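Local coordinates for proton-dependent oligopeptide transporter family protein (Xanthomonas campestris, PDB 6EI3), which probably carries small peptides across the membrane, coupled to the movement of protons, at residues A[75-79]-A[120-124]; A[70-76]-A[193-199]; A[83-87]-A[179-183]. All blocks are in the same frame, centred on the assembly; numbering follows the deposited sequence. Where two conformers were deposited one is given.

Contact 1 (A[75-79]-A[120-124]); sequences KYTTI and LVASF. With 78M ((2S)-2,3-dihydroxypropyl(7Z)-pentadec-7-enoate), chain B.
Lys75 reaches Ser123 with carbon rather than with charge: its CE lies only 3.1 Å from Ser123 OG, while NZ passes the hydroxyl at an angle too poor for a hydrogen bond. The amine continues instead to a salt bridge with Asp127, one helical turn further along 121-127. CD lies beside the backbone N of Phe124; the bends at chi3 (-149°) and chi4 (113°) then bring CE alongside Ser123 and turn NZ toward Asp127.

Phe124 supplies an aromatic surface. With CG anti to its backbone N (chi1 -173°), the ring swings across to helix 62-95, where CD1 meets Lys75 CB at 3.7 Å and CZ meets Tyr76 CB at 3.9 Å. The CD1 methyl of Ile79 completes this patch, resting 4.0 Å from Phe124 CB.

The setting is the major facilitator fold of peptide transporters. Residues 75-79 resume helix 62-95 just after a kink, at the probable start of the third transmembrane helix, and 121-124 open the short helix 121-127, which follows helix 100-117, probably membrane-spanning.

At Leu120 branched carbon takes the place of the aromatic ring. Its CB and the CG1 arm of Ile79 slide past each other in opposite directions, 3.8 Å apart, whereas its CD1 meets the CG2 methyl of Thr78 crosswise at 3.5 Å. The hydroxyl of Thr78 meanwhile bonds back to the carbonyl of Gly74, and the methyl faces the leucine.

On another side of the helix, Thr77 OG1 hydrogen-bonds O21 of the lipid 78M at 2.7 Å. The same lipid oxygen approaches the ring edge of Tyr76, 3.3 Å from CE2, and Trp81 gives the lipid a further hydrogen bond.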
loop_
_atom_site.group_PDB
_atom_site.type_symbol
_atom_site.label_atom_id
_atom_site.label_comp_id
_atom_site.label_asym_id
_atom_site.label_seq_id
_atom_site.Cartn_x
_atom_site.Cartn_y
_atom_site.Cartn_z
ATOM N N LYS A 75 -19.967 8.932 -5.620
ATOM C CA LYS A 75 -18.541 9.264 -5.603
ATOM C C LYS A 75 -18.227 10.748 -5.480
ATOM O O LYS A 75 -17.312 11.093 -4.737
ATOM C CB LYS A 75 -17.857 8.665 -6.836
ATOM C CG LYS A 75 -17.806 7.138 -6.788
ATOM C CD LYS A 75 -17.259 6.562 -8.076
ATOM C CE LYS A 75 -17.880 5.219 -8.324
ATOM N NZ LYS A 75 -18.753 5.233 -9.518
ATOM N N TYR A 76 -18.966 11.629 -6.184
ATOM C CA TYR A 76 -18.703 13.073 -6.082
ATOM C C TYR A 76 -18.736 13.590 -4.636
ATOM O O TYR A 76 -17.785 14.249 -4.206
ATOM C CB TYR A 76 -19.663 13.927 -6.951
ATOM C CG TYR A 76 -19.432 15.402 -6.711
ATOM C CD1 TYR A 76 -18.316 16.048 -7.243
ATOM C CD2 TYR A 76 -20.262 16.129 -5.863
ATOM C CE1 TYR A 76 -18.052 17.390 -6.960
ATOM C CE2 TYR A 76 -20.017 17.473 -5.583
ATOM C CZ TYR A 76 -18.914 18.101 -6.143
ATOM O OH TYR A 76 -18.653 19.412 -5.859
ATOM N N THR A 77 -19.858 13.354 -3.928
ATOM C CA THR A 77 -20.056 13.829 -2.545
ATOM C C THR A 77 -19.013 13.249 -1.586
ATOM O O THR A 77 -18.491 13.969 -0.746
ATOM C CB THR A 77 -21.496 13.525 -2.100
ATOM O OG1 THR A 77 -22.372 14.255 -2.954
ATOM C CG2 THR A 77 -21.773 13.900 -0.636
ATOM N N THR A 78 -18.733 11.959 -1.714
ATOM C CA THR A 78 -17.785 11.250 -0.860
ATOM C C THR A 78 -16.377 11.814 -1.075
ATOM O O THR A 78 -15.693 12.114 -0.091
ATOM C CB THR A 78 -17.912 9.740 -1.089
ATOM O OG1 THR A 78 -19.294 9.395 -0.999
ATOM C CG2 THR A 78 -17.123 8.921 -0.062
ATOM N N ILE A 79 -15.989 12.050 -2.350
ATOM C CA ILE A 79 -14.685 12.640 -2.671
ATOM C C ILE A 79 -14.560 14.009 -2.019
ATOM O O ILE A 79 -13.545 14.278 -1.378
ATOM C CB ILE A 79 -14.348 12.688 -4.206
ATOM C CG1 ILE A 79 -14.129 11.259 -4.760
ATOM C CG2 ILE A 79 -13.058 13.557 -4.433
ATOM C CD1 ILE A 79 -14.259 11.120 -6.324
ATOM N N LEU A 120 -12.025 5.765 -5.221
ATOM C CA LEU A 120 -13.084 6.550 -5.865
ATOM C C LEU A 120 -12.664 7.419 -7.033
ATOM O O LEU A 120 -13.451 7.573 -7.957
ATOM C CB LEU A 120 -13.812 7.445 -4.827
ATOM C CG LEU A 120 -14.260 6.804 -3.494
ATOM C CD1 LEU A 120 -14.909 7.830 -2.612
ATOM C CD2 LEU A 120 -15.181 5.587 -3.719
ATOM N N VAL A 121 -11.465 8.001 -6.974
ATOM C CA VAL A 121 -10.967 8.929 -7.990
ATOM C C VAL A 121 -10.959 8.287 -9.394
ATOM O O VAL A 121 -11.535 8.865 -10.319
ATOM C CB VAL A 121 -9.607 9.575 -7.583
ATOM C CG1 VAL A 121 -8.451 8.570 -7.577
ATOM C CG2 VAL A 121 -9.283 10.802 -8.430
ATOM N N ALA A 122 -10.355 7.086 -9.537
ATOM C CA ALA A 122 -10.260 6.391 -10.818
ATOM C C ALA A 122 -11.597 5.950 -11.356
ATOM O O ALA A 122 -11.863 6.148 -12.532
ATOM C CB ALA A 122 -9.306 5.209 -10.721
ATOM N N SER A 123 -12.453 5.386 -10.494
ATOM C CA SER A 123 -13.806 4.924 -10.847
ATOM C C SER A 123 -14.692 6.105 -11.297
ATOM O O SER A 123 -15.431 5.975 -12.270
ATOM C CB SER A 123 -14.437 4.228 -9.642
ATOM O OG SER A 123 -15.699 3.706 -10.017
ATOM N N PHE A 124 -14.611 7.261 -10.588
ATOM C CA PHE A 124 -15.382 8.470 -10.950
ATOM C C PHE A 124 -14.907 9.021 -12.287
ATOM O O PHE A 124 -15.699 9.572 -13.043
ATOM C CB PHE A 124 -15.254 9.542 -9.853
ATOM C CG PHE A 124 -16.127 10.765 -10.028
ATOM C CD1 PHE A 124 -17.512 10.673 -9.926
ATOM C CD2 PHE A 124 -15.559 12.026 -10.180
ATOM C CE1 PHE A 124 -18.318 11.808 -10.043
ATOM C CE2 PHE A 124 -16.365 13.158 -10.329
ATOM C CZ PHE A 124 -17.737 13.045 -10.228
HETATM O O21 78M B . -22.043 16.962 -3.037
HETATM C C20 78M B . -22.751 17.355 -1.870
HETATM C C18 78M B . -21.825 18.005 -0.869
HETATM O O19 78M B . -22.457 18.045 0.416
HETATM C C17 78M B . -21.417 19.397 -1.285
HETATM O O2 78M B . -20.396 19.805 -0.343
HETATM C C1 78M B . -19.726 20.933 -0.603
HETATM O O1 78M B . -19.853 21.572 -1.616
HETATM C C2 78M B . -18.820 21.298 0.542
HETATM C C3 78M B . -17.877 22.472 0.281
HETATM C C4 78M B . -16.744 22.147 -0.687
HETATM C C5 78M B . -15.693 23.238 -0.797
HETATM C C6 78M B . -14.769 23.086 -2.000
HETATM C C7 78M B . -13.512 23.903 -1.910
HETATM C C8 78M B . -13.323 25.173 -2.253
HETATM C C9 78M B . -14.320 26.154 -2.813
HETATM C C10 78M B . -13.695 27.515 -3.147
HETATM C C11 78M B . -12.949 27.556 -4.475
HETATM C C12 78M B . -11.936 28.686 -4.600
HETATM C C13 78M B . -11.339 28.834 -5.998
HETATM C C15 78M B . -8.783 28.949 -5.797
HETATM C C14 78M B . -10.083 29.698 -6.079
#

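Contact 2 (A[70-76]-A[193-199]); sequences DRFFGKY and YVRVPLP
Arg195 spreads its guanidinium over one face of Tyr76, and its side chain can be followed there atom by atom. From CB the chain runs straight on, extended through CG and CD (chi2 -179°), so that it spans the distance from the loop to the helix. CD is the first atom to arrive, 4.1 Å from Tyr76 CB, and NE follows over the root of the ring, 4.1 Å from Tyr76 CG. CZ lies 4.0 Å from the ring centroid, with the two planes 30° apart, a stacked cation-pi contact. NH1 comes closest, 3.3 Å from Tyr76 CD2, and NH2 extends over the CE2 side of the rim while donating to the carbonyl of Arg190, a bond that probably helps to fix the guanidinium over the ring.

The phenol ring also meets Tyr193. Here rim meets rim, Tyr193 CD2 standing 3.7 Å from Tyr76 CD1, and the hydroxyl of Tyr193 is bonded to the carbonyl of Phe186.

At the other end the loop settles on the helix backbone. Leu198 directs CD2 to Gly74 N at 3.6 Å and CD1 to the carbonyl of Arg71. Gly74 has a positive phi, a backbone shape that glycine takes readily. Pro199 then lays its CD against Asp70 O at 3.3 Å and its CG beside the aspartate carboxylate. Arg71 turns back to fasten this end: its NH1 donates to Pro199 O in a nearly straight bond (167°), within the guanidinium plane.

The Asp70-Arg71 pair followed by Gly74 and Lys75 fits motif A of the major facilitator superfamily, the signature between the second and third transmembrane helices, here overlaid by the loop that follows helix 168-188.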
loop_
_atom_site.group_PDB
_atom_site.type_symbol
_atom_site.label_atom_id
_atom_site.label_comp_id
_atom_site.label_asym_id
_atom_site.label_seq_id
_atom_site.Cartn_x
_atom_site.Cartn_y
_atom_site.Cartn_z
ATOM N N ASP A 70 -20.670 3.860 -2.550
ATOM C CA ASP A 70 -21.523 2.865 -3.192
ATOM C C ASP A 70 -22.861 2.644 -2.541
ATOM O O ASP A 70 -23.789 2.222 -3.230
ATOM C CB ASP A 70 -20.806 1.515 -3.344
ATOM C CG ASP A 70 -19.654 1.542 -4.330
ATOM O OD1 ASP A 70 -19.626 2.457 -5.194
ATOM O OD2 ASP A 70 -18.792 0.642 -4.256
ATOM N N ARG A 71 -22.972 2.882 -1.234
ATOM C CA ARG A 71 -24.227 2.576 -0.556
ATOM C C ARG A 71 -25.021 3.796 -0.166
ATOM O O ARG A 71 -26.199 3.639 0.136
ATOM C CB ARG A 71 -24.007 1.641 0.662
ATOM C CG ARG A 71 -23.410 0.276 0.288
ATOM C CD ARG A 71 -24.408 -0.658 -0.389
ATOM N NE ARG A 71 -23.778 -1.516 -1.399
ATOM C CZ ARG A 71 -24.008 -1.444 -2.711
ATOM N NH1 ARG A 71 -24.855 -0.541 -3.199
ATOM N NH2 ARG A 71 -23.395 -2.275 -3.542
ATOM N N PHE A 72 -24.424 5.006 -0.176
ATOM C CA PHE A 72 -25.204 6.172 0.244
ATOM C C PHE A 72 -25.074 7.448 -0.584
ATOM O O PHE A 72 -26.097 8.037 -0.933
ATOM C CB PHE A 72 -24.899 6.536 1.722
ATOM C CG PHE A 72 -25.064 5.417 2.725
ATOM C CD1 PHE A 72 -26.326 5.033 3.164
ATOM C CD2 PHE A 72 -23.959 4.727 3.209
ATOM C CE1 PHE A 72 -26.480 3.977 4.077
ATOM C CE2 PHE A 72 -24.109 3.681 4.130
ATOM C CZ PHE A 72 -25.368 3.313 4.558
ATOM N N PHE A 73 -23.841 7.943 -0.809
ATOM C CA PHE A 73 -23.705 9.282 -1.346
ATOM C C PHE A 73 -23.223 9.440 -2.768
ATOM O O PHE A 73 -23.237 10.566 -3.266
ATOM C CB PHE A 73 -22.781 10.100 -0.428
ATOM C CG PHE A 73 -23.070 9.974 1.052
ATOM C CD1 PHE A 73 -24.218 10.529 1.604
ATOM C CD2 PHE A 73 -22.154 9.363 1.907
ATOM C CE1 PHE A 73 -24.462 10.449 2.981
ATOM C CE2 PHE A 73 -22.405 9.275 3.283
ATOM C CZ PHE A 73 -23.551 9.827 3.810
ATOM N N GLY A 74 -22.761 8.377 -3.401
ATOM C CA GLY A 74 -22.181 8.529 -4.727
ATOM C C GLY A 74 -20.750 9.034 -4.578
ATOM O O GLY A 74 -20.359 9.507 -3.512
ATOM N N LYS A 75 -19.967 8.932 -5.620
ATOM C CA LYS A 75 -18.541 9.264 -5.603
ATOM C C LYS A 75 -18.227 10.748 -5.480
ATOM O O LYS A 75 -17.312 11.093 -4.737
ATOM C CB LYS A 75 -17.857 8.665 -6.836
ATOM C CG LYS A 75 -17.806 7.138 -6.788
ATOM C CD LYS A 75 -17.259 6.562 -8.076
ATOM C CE LYS A 75 -17.880 5.219 -8.324
ATOM N NZ LYS A 75 -18.753 5.233 -9.518
ATOM N N TYR A 76 -18.966 11.629 -6.184
ATOM C CA TYR A 76 -18.703 13.073 -6.082
ATOM C C TYR A 76 -18.736 13.590 -4.636
ATOM O O TYR A 76 -17.785 14.249 -4.206
ATOM C CB TYR A 76 -19.663 13.927 -6.951
ATOM C CG TYR A 76 -19.432 15.402 -6.711
ATOM C CD1 TYR A 76 -18.316 16.048 -7.243
ATOM C CD2 TYR A 76 -20.262 16.129 -5.863
ATOM C CE1 TYR A 76 -18.052 17.390 -6.960
ATOM C CE2 TYR A 76 -20.017 17.473 -5.583
ATOM C CZ TYR A 76 -18.914 18.101 -6.143
ATOM O OH TYR A 76 -18.653 19.412 -5.859
ATOM N N TYR A 193 -19.873 17.178 -14.023
ATOM C CA TYR A 193 -19.724 15.731 -13.827
ATOM C C TYR A 193 -20.954 14.881 -14.092
ATOM O O TYR A 193 -22.087 15.304 -13.848
ATOM C CB TYR A 193 -19.216 15.394 -12.428
ATOM C CG TYR A 193 -17.898 16.034 -12.056
ATOM C CD1 TYR A 193 -16.826 16.042 -12.944
ATOM C CD2 TYR A 193 -17.717 16.619 -10.805
ATOM C CE1 TYR A 193 -15.611 16.643 -12.603
ATOM C CE2 TYR A 193 -16.499 17.176 -10.437
ATOM C CZ TYR A 193 -15.454 17.204 -11.347
ATOM O OH TYR A 193 -14.275 17.796 -10.990
ATOM N N VAL A 194 -20.685 13.642 -14.545
ATOM C CA VAL A 194 -21.628 12.546 -14.684
ATOM C C VAL A 194 -21.701 11.944 -13.261
ATOM O O VAL A 194 -20.658 11.594 -12.705
ATOM C CB VAL A 194 -21.142 11.496 -15.734
ATOM C CG1 VAL A 194 -22.058 10.257 -15.744
ATOM C CG2 VAL A 194 -21.085 12.128 -17.135
ATOM N N ARG A 195 -22.921 11.837 -12.665
ATOM C CA ARG A 195 -23.063 11.258 -11.315
ATOM C C ARG A 195 -23.967 10.045 -11.470
ATOM O O ARG A 195 -25.194 10.175 -11.550
ATOM C CB ARG A 195 -23.601 12.281 -10.296
ATOM C CG ARG A 195 -22.674 13.466 -10.098
ATOM C CD ARG A 195 -23.178 14.455 -9.073
ATOM N NE ARG A 195 -22.594 15.779 -9.307
ATOM C CZ ARG A 195 -22.642 16.789 -8.445
ATOM N NH1 ARG A 195 -23.225 16.635 -7.267
ATOM N NH2 ARG A 195 -22.090 17.956 -8.751
ATOM N N VAL A 196 -23.339 8.869 -11.606
ATOM C CA VAL A 196 -24.055 7.613 -11.919
ATOM C C VAL A 196 -24.876 7.094 -10.726
ATOM O O VAL A 196 -24.584 7.485 -9.598
ATOM C CB VAL A 196 -23.095 6.527 -12.490
ATOM C CG1 VAL A 196 -22.413 7.006 -13.768
ATOM C CG2 VAL A 196 -22.061 6.076 -11.446
ATOM N N PRO A 197 -25.904 6.221 -10.927
ATOM C CA PRO A 197 -26.632 5.691 -9.757
ATOM C C PRO A 197 -25.715 4.887 -8.824
ATOM O O PRO A 197 -24.612 4.490 -9.206
ATOM C CB PRO A 197 -27.700 4.776 -10.387
ATOM C CG PRO A 197 -27.801 5.199 -11.835
ATOM C CD PRO A 197 -26.406 5.626 -12.187
ATOM N N LEU A 198 -26.187 4.624 -7.608
ATOM C CA LEU A 198 -25.502 3.762 -6.646
ATOM C C LEU A 198 -25.481 2.364 -7.292
ATOM O O LEU A 198 -26.441 2.031 -7.994
ATOM C CB LEU A 198 -26.262 3.732 -5.297
ATOM C CG LEU A 198 -26.372 5.071 -4.525
ATOM C CD1 LEU A 198 -27.196 4.915 -3.263
ATOM C CD2 LEU A 198 -24.988 5.659 -4.180
ATOM N N PRO A 199 -24.373 1.589 -7.225
ATOM C CA PRO A 199 -24.376 0.272 -7.902
ATOM C C PRO A 199 -25.518 -0.602 -7.397
ATOM O O PRO A 199 -25.817 -0.566 -6.203
ATOM C CB PRO A 199 -23.008 -0.329 -7.547
ATOM C CG PRO A 199 -22.193 0.806 -7.079
ATOM C CD PRO A 199 -23.121 1.807 -6.480
#

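Contact 3 (A[83-87]-A[179-183]); sequences SLIYC and MFIAT. With 78M ((2S)-2,3-dihydroxypropyl(7Z)-pentadec-7-enoate), chain B.
Met179 sets its thioether squarely on the Tyr86 ring: SD sits 3.7 Å from the centroid and only 11° off the ring normal, a Met-aromatic contact. The side chain leaves with CG anti to the backbone N (chi1 -164°), then bends at chi2, which brings SD over the ring, and at chi3, which brings CE over the same face, where it makes a CH-pi contact and lies 3.5 Å from Tyr86 CD2. The phenol hydroxyl is bonded to Glu14, so the ring is held at its far end as well as pressed on its face.

One residue on, Phe180 contributes mainly backbone, its CA lying 3.8 Å from Cys87 SG. Its ring is turned to the surface, near the tail of the lipid 78M.

Thr183 closes the segment, one turn after Met179. Its OG1 donates to Met179 O at 2.9 Å, and the backbone N of Thr183 reaches that carbonyl from the opposite face of its plane, so two bonds grip one buried oxygen. With its proton committed there, the hydroxyl oxygen packs 3.3 Å from Cys87 SG and 3.5 Å from Ser83 CB. The CG2 methyl meets Leu84 CD2 crosswise, and Leu84 CD1 touches the lipid, 3.8 Å from C2 of 78M.

The two helical segments run antiparallel, 163° between their directions and 9.5 Å between their axes. The part of helix 62-95 beyond the kink, probably the third transmembrane helix, packs against helix 168-188, probably the sixth, with helix 4-22 lying against Met179, Ala182 and Tyr86, helix 100-117 touching Ser83 and Tyr86, and lipid along the outer side.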
loop_
_atom_site.group_PDB
_atom_site.type_symbol
_atom_site.label_atom_id
_atom_site.label_comp_id
_atom_site.label_asym_id
_atom_site.label_seq_id
_atom_site.Cartn_x
_atom_site.Cartn_y
_atom_site.Cartn_z
ATOM N N SER A 83 -11.989 14.827 0.929
ATOM C CA SER A 83 -10.961 15.805 0.538
ATOM C C SER A 83 -10.904 16.996 1.499
ATOM O O SER A 83 -9.821 17.508 1.754
ATOM C CB SER A 83 -11.162 16.279 -0.897
ATOM O OG SER A 83 -10.975 15.196 -1.794
ATOM N N LEU A 84 -12.048 17.423 2.039
ATOM C CA LEU A 84 -12.097 18.530 3.001
ATOM C C LEU A 84 -11.493 18.091 4.350
ATOM O O LEU A 84 -10.811 18.879 5.000
ATOM C CB LEU A 84 -13.539 19.030 3.197
ATOM C CG LEU A 84 -14.164 19.834 2.058
ATOM C CD1 LEU A 84 -15.680 19.921 2.240
ATOM C CD2 LEU A 84 -13.565 21.229 1.957
ATOM N N ILE A 85 -11.743 16.834 4.762
ATOM C CA ILE A 85 -11.163 16.264 5.987
ATOM C C ILE A 85 -9.635 16.225 5.792
ATOM O O ILE A 85 -8.875 16.616 6.676
ATOM C CB ILE A 85 -11.784 14.866 6.309
ATOM C CG1 ILE A 85 -13.259 15.035 6.812
ATOM C CG2 ILE A 85 -10.948 14.117 7.359
ATOM C CD1 ILE A 85 -14.128 13.766 6.864
ATOM N N TYR A 86 -9.215 15.797 4.591
ATOM C CA TYR A 86 -7.846 15.672 4.126
ATOM C C TYR A 86 -7.150 17.040 4.285
ATOM O O TYR A 86 -6.062 17.107 4.869
ATOM C CB TYR A 86 -7.921 15.200 2.670
ATOM C CG TYR A 86 -6.721 14.539 2.029
ATOM C CD1 TYR A 86 -5.430 14.762 2.512
ATOM C CD2 TYR A 86 -6.858 13.796 0.863
ATOM C CE1 TYR A 86 -4.314 14.251 1.850
ATOM C CE2 TYR A 86 -5.752 13.314 0.174
ATOM C CZ TYR A 86 -4.480 13.523 0.684
ATOM O OH TYR A 86 -3.410 13.005 0.003
ATOM N N CYS A 87 -7.810 18.132 3.805
ATOM C CA CYS A 87 -7.366 19.526 3.923
ATOM C C CYS A 87 -7.221 19.914 5.404
ATOM O O CYS A 87 -6.224 20.523 5.774
ATOM C CB CYS A 87 -8.342 20.462 3.208
ATOM S SG CYS A 87 -8.219 20.432 1.401
ATOM N N MET A 179 -3.183 20.570 -1.714
ATOM C CA MET A 179 -4.370 19.780 -1.387
ATOM C C MET A 179 -5.589 20.692 -1.392
ATOM O O MET A 179 -6.651 20.286 -1.857
ATOM C CB MET A 179 -4.206 19.073 -0.021
ATOM C CG MET A 179 -5.205 17.953 0.204
ATOM S SD MET A 179 -5.266 16.738 -1.164
ATOM C CE MET A 179 -7.044 16.574 -1.339
ATOM N N PHE A 180 -5.442 21.932 -0.888
ATOM C CA PHE A 180 -6.532 22.900 -0.937
ATOM C C PHE A 180 -6.876 23.154 -2.415
ATOM O O PHE A 180 -8.049 23.149 -2.782
ATOM C CB PHE A 180 -6.170 24.224 -0.223
ATOM C CG PHE A 180 -7.151 25.324 -0.566
ATOM C CD1 PHE A 180 -8.368 25.426 0.099
ATOM C CD2 PHE A 180 -6.891 26.212 -1.606
ATOM C CE1 PHE A 180 -9.289 26.426 -0.245
ATOM C CE2 PHE A 180 -7.832 27.183 -1.972
ATOM C CZ PHE A 180 -9.018 27.285 -1.283
ATOM N N ILE A 181 -5.841 23.339 -3.258
ATOM C CA ILE A 181 -6.010 23.573 -4.698
ATOM C C ILE A 181 -6.621 22.350 -5.366
ATOM O O ILE A 181 -7.466 22.526 -6.239
ATOM C CB ILE A 181 -4.678 23.995 -5.384
ATOM C CG1 ILE A 181 -4.232 25.415 -4.913
ATOM C CG2 ILE A 181 -4.811 23.918 -6.930
ATOM C CD1 ILE A 181 -2.762 25.782 -5.271
ATOM N N ALA A 182 -6.183 21.117 -4.977
ATOM C CA ALA A 182 -6.732 19.870 -5.526
ATOM C C ALA A 182 -8.239 19.799 -5.279
ATOM O O ALA A 182 -8.994 19.461 -6.195
ATOM C CB ALA A 182 -6.057 18.658 -4.875
ATOM N N THR A 183 -8.667 20.129 -4.035
ATOM C CA THR A 183 -10.080 20.102 -3.611
ATOM C C THR A 183 -10.873 21.178 -4.354
ATOM O O THR A 183 -11.970 20.891 -4.844
ATOM C CB THR A 183 -10.187 20.238 -2.071
ATOM O OG1 THR A 183 -9.363 19.248 -1.457
ATOM C CG2 THR A 183 -11.624 20.091 -1.560
HETATM O O21 78M B . -22.043 16.962 -3.037
HETATM C C20 78M B . -22.751 17.355 -1.870
HETATM C C18 78M B . -21.825 18.005 -0.869
HETATM O O19 78M B . -22.457 18.045 0.416
HETATM C C17 78M B . -21.417 19.397 -1.285
HETATM O O2 78M B . -20.396 19.805 -0.343
HETATM C C1 78M B . -19.726 20.933 -0.603
HETATM O O1 78M B . -19.853 21.572 -1.616
HETATM C C2 78M B . -18.820 21.298 0.542
HETATM C C3 78M B . -17.877 22.472 0.281
HETATM C C4 78M B . -16.744 22.147 -0.687
HETATM C C5 78M B . -15.693 23.238 -0.797
HETATM C C6 78M B . -14.769 23.086 -2.000
HETATM C C7 78M B . -13.512 23.903 -1.910
HETATM C C8 78M B . -13.323 25.173 -2.253
HETATM C C9 78M B . -14.320 26.154 -2.813
HETATM C C10 78M B . -13.695 27.515 -3.147
HETATM C C11 78M B . -12.949 27.556 -4.475
HETATM C C12 78M B . -11.936 28.686 -4.600
HETATM C C13 78M B . -11.339 28.834 -5.998
HETATM C C15 78M B . -8.783 28.949 -5.797
HETATM C C14 78M B . -10.083 29.698 -6.079
#

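Helix 62-95 takes part in all three contacts, which makes it a useful example of one element changing chemistry along its length. Contacts 1 and 2 share Lys75 and Tyr76 and touch directly through Phe124 and Tyr193, their centres about 8 Å apart; contact 3 lies further along the helix, its centre about 14 Å from contact 1 and 20 Å from contact 2. Contact 1 is buried and largely apolar. Contact 2, at the surface, relies on arginines, proline and backbone carbonyls. Contact 3, partly buried between two membrane helices, depends on sulfur, small hydroxyls and one aromatic face. Contacts 1 and 3 border the same lipid molecule, which Tyr76 also brings to contact 2.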